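PDB 3ON7: oxidoreductase, iron/ascorbate family from Shewanella oneidensis, which probably acts as an iron(II)- and 2-oxoglutarate-dependent oxygenase that forms ethylene from 2-oxoglutarate and oxidises L-arginine. Local coordinates for residues A108-A113 with L248-H253. Residues are numbered along the deposited sequence; the frame is centred on the assembly and turned at random.
Sequences AYYEKA and LPLFLH
Leu250 of strand 245-252 meets Tyr110 and Ala113 of helix 103-126 in a buried, mainly apolar helix-on-sheet contact. The sheet is the larger one of the double-stranded beta-helix core expected of 2-oxoglutarate-dependent oxygenases. Leu250 carries the apolar part of the contact with both of its methyl branches. Its CD2 lies 3.8 Å from Ala113 CB, and its CD1 sits 4.0 Å from Tyr110 CD2 and equally near CE2 of that ring. CD1 approaches the ring obliquely, and the two side chains cross at about a right angle. With chi1 at -179°, CG of Tyr110 lies opposite the backbone N, and the ring extends toward Leu250, although the CB bond itself does not point at the strand. One turn separates Tyr109 from Ala113, and Ala113 CB rests on a face of the Tyr109 ring, offset toward the rim. The backbones stay well apart: Ala113 CA and Leu250 CA are separated by 7.9 Å.

No direct hydrogen bond joins the two segments. A water makes the polar link instead. It lies at the edge of the Tyr109 ring, in plane, and accepts a hydrogen bond from Tyr109 OH at 2.6 Å. It donates in turn to Leu248 O, also at 2.6 Å. This bridge gives the buried phenol and the backbone carbonyl a shared partner just before the strand residues 250-252.

Strand 245-252 runs between strands 180-184 and 151-157. Leu152 of the latter touches both Tyr109 and Leu250. Ile43 of helix 37-51 packs on Tyr109 and Leu248, so a second helix adjoins this one over the sheet.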
loop_
_atom_site.group_PDB
_atom_site.type_symbol
_atom_site.label_atom_id
_atom_site.label_comp_id
_atom_site.label_asym_id
_atom_site.label_seq_id
_atom_site.Cartn_x
_atom_site.Cartn_y
_atom_site.Cartn_z
ATOM N N ALA B 108 -28.821 -6.604 4.089
ATOM C CA ALA B 108 -29.694 -7.315 5.021
ATOM C C ALA B 108 -29.026 -8.631 5.417
ATOM O O ALA B 108 -29.026 -8.997 6.580
ATOM C CB ALA B 108 -31.077 -7.561 4.417
ATOM N N TYR B 109 -28.416 -9.319 4.462
ATOM C CA TYR B 109 -27.702 -10.552 4.786
ATOM C C TYR B 109 -26.492 -10.290 5.697
ATOM O O TYR B 109 -26.313 -10.977 6.701
ATOM C CB TYR B 109 -27.268 -11.327 3.535
ATOM C CG TYR B 109 -26.426 -12.523 3.916
ATOM C CD1 TYR B 109 -27.020 -13.699 4.325
ATOM C CD2 TYR B 109 -25.027 -12.460 3.914
ATOM C CE1 TYR B 109 -26.271 -14.787 4.701
ATOM C CE2 TYR B 109 -24.265 -13.546 4.301
ATOM C CZ TYR B 109 -24.897 -14.705 4.696
ATOM O OH TYR B 109 -24.168 -15.795 5.096
ATOM N N TYR B 110 -25.672 -9.313 5.334
ATOM C CA TYR B 110 -24.511 -8.887 6.138
ATOM C C TYR B 110 -24.907 -8.598 7.585
ATOM O O TYR B 110 -24.203 -8.995 8.525
ATOM C CB TYR B 110 -23.896 -7.625 5.525
ATOM C CG TYR B 110 -22.663 -7.063 6.230
ATOM C CD1 TYR B 110 -22.775 -6.184 7.309
ATOM C CD2 TYR B 110 -21.379 -7.360 5.763
ATOM C CE1 TYR B 110 -21.623 -5.665 7.943
ATOM C CE2 TYR B 110 -20.237 -6.849 6.377
ATOM C CZ TYR B 110 -20.360 -6.002 7.458
ATOM O OH TYR B 110 -19.208 -5.500 8.043
ATOM N N GLU B 111 -26.031 -7.902 7.754
ATOM C CA GLU B 111 -26.513 -7.516 9.077
ATOM C C GLU B 111 -26.911 -8.785 9.829
ATOM O O GLU B 111 -26.516 -8.975 10.983
ATOM C CB GLU B 111 -27.702 -6.530 8.945
ATOM C CG GLU B 111 -28.375 -6.119 10.260
ATOM C CD GLU B 111 -29.588 -5.196 10.061
ATOM N N LYS B 112 -27.660 -9.658 9.151
ATOM C CA LYS B 112 -28.182 -10.870 9.779
ATOM C C LYS B 112 -27.081 -11.873 10.111
ATOM O O LYS B 112 -27.184 -12.597 11.092
ATOM C CB LYS B 112 -29.238 -11.522 8.878
ATOM C CG LYS B 112 -30.575 -10.752 8.834
ATOM C CD LYS B 112 -31.590 -11.391 7.874
ATOM C CE LYS B 112 -33.044 -11.023 8.218
ATOM N NZ LYS B 112 -33.564 -9.827 7.486
ATOM N N ALA B 113 -26.035 -11.915 9.285
ATOM C CA ALA B 113 -24.945 -12.835 9.496
ATOM C C ALA B 113 -24.012 -12.331 10.585
ATOM O O ALA B 113 -23.443 -13.130 11.337
ATOM C CB ALA B 113 -24.188 -13.081 8.192
ATOM N N LEU B 248 -20.519 -17.428 -0.434
ATOM C CA LEU B 248 -20.654 -16.150 0.277
ATOM C C LEU B 248 -19.902 -16.099 1.624
ATOM O O LEU B 248 -20.461 -15.721 2.643
ATOM C CB LEU B 248 -22.136 -15.881 0.524
ATOM C CG LEU B 248 -23.072 -15.972 -0.679
ATOM C CD1 LEU B 248 -24.510 -16.009 -0.181
ATOM C CD2 LEU B 248 -22.855 -14.824 -1.626
ATOM N N PRO B 249 -18.620 -16.459 1.642
ATOM C CA PRO B 249 -17.963 -16.444 2.950
ATOM C C PRO B 249 -17.951 -15.032 3.532
ATOM O O PRO B 249 -17.695 -14.093 2.788
ATOM C CB PRO B 249 -16.529 -16.889 2.628
ATOM C CG PRO B 249 -16.324 -16.439 1.231
ATOM C CD PRO B 249 -17.666 -16.670 0.548
ATOM N N LEU B 250 -18.245 -14.893 4.824
ATOM C CA LEU B 250 -18.162 -13.602 5.521
ATOM C C LEU B 250 -16.997 -13.688 6.512
ATOM O O LEU B 250 -17.017 -14.522 7.408
ATOM C CB LEU B 250 -19.445 -13.288 6.279
ATOM C CG LEU B 250 -19.407 -12.011 7.146
ATOM C CD1 LEU B 250 -19.335 -10.757 6.223
ATOM C CD2 LEU B 250 -20.546 -11.926 8.099
ATOM N N PHE B 251 -15.989 -12.834 6.330
ATOM C CA PHE B 251 -14.790 -12.830 7.184
ATOM C C PHE B 251 -14.920 -11.769 8.271
ATOM O O PHE B 251 -14.844 -10.565 7.993
ATOM C CB PHE B 251 -13.556 -12.614 6.322
ATOM C CG PHE B 251 -13.345 -13.716 5.303
ATOM C CD1 PHE B 251 -12.624 -14.864 5.631
ATOM C CD2 PHE B 251 -13.913 -13.630 4.044
ATOM C CE1 PHE B 251 -12.466 -15.892 4.720
ATOM C CE2 PHE B 251 -13.735 -14.639 3.119
ATOM C CZ PHE B 251 -13.024 -15.778 3.453
ATOM N N LEU B 252 -15.169 -12.219 9.506
ATOM C CA LEU B 252 -15.356 -11.289 10.635
ATOM C C LEU B 252 -13.950 -10.919 11.106
ATOM O O LEU B 252 -13.169 -11.810 11.445
ATOM C CB LEU B 252 -16.184 -11.924 11.785
ATOM C CG LEU B 252 -17.695 -12.168 11.635
ATOM C CD1 LEU B 252 -18.413 -10.918 11.251
ATOM C CD2 LEU B 252 -18.039 -13.275 10.644
ATOM N N HIS B 253 -13.608 -9.631 11.045
ATOM C CA HIS B 253 -12.299 -9.141 11.442
ATOM C C HIS B 253 -12.482 -8.248 12.670
ATOM O O HIS B 253 -13.397 -7.442 12.705
ATOM C CB HIS B 253 -11.656 -8.276 10.352
ATOM C CG HIS B 253 -11.097 -9.036 9.184
ATOM N ND1 HIS B 253 -9.742 -9.192 8.979
ATOM C CD2 HIS B 253 -11.708 -9.626 8.130
ATOM C CE1 HIS B 253 -9.544 -9.862 7.858
ATOM N NE2 HIS B 253 -10.720 -10.139 7.324
HETATM O O HOH W 1 -21.586 -15.655 4.962
#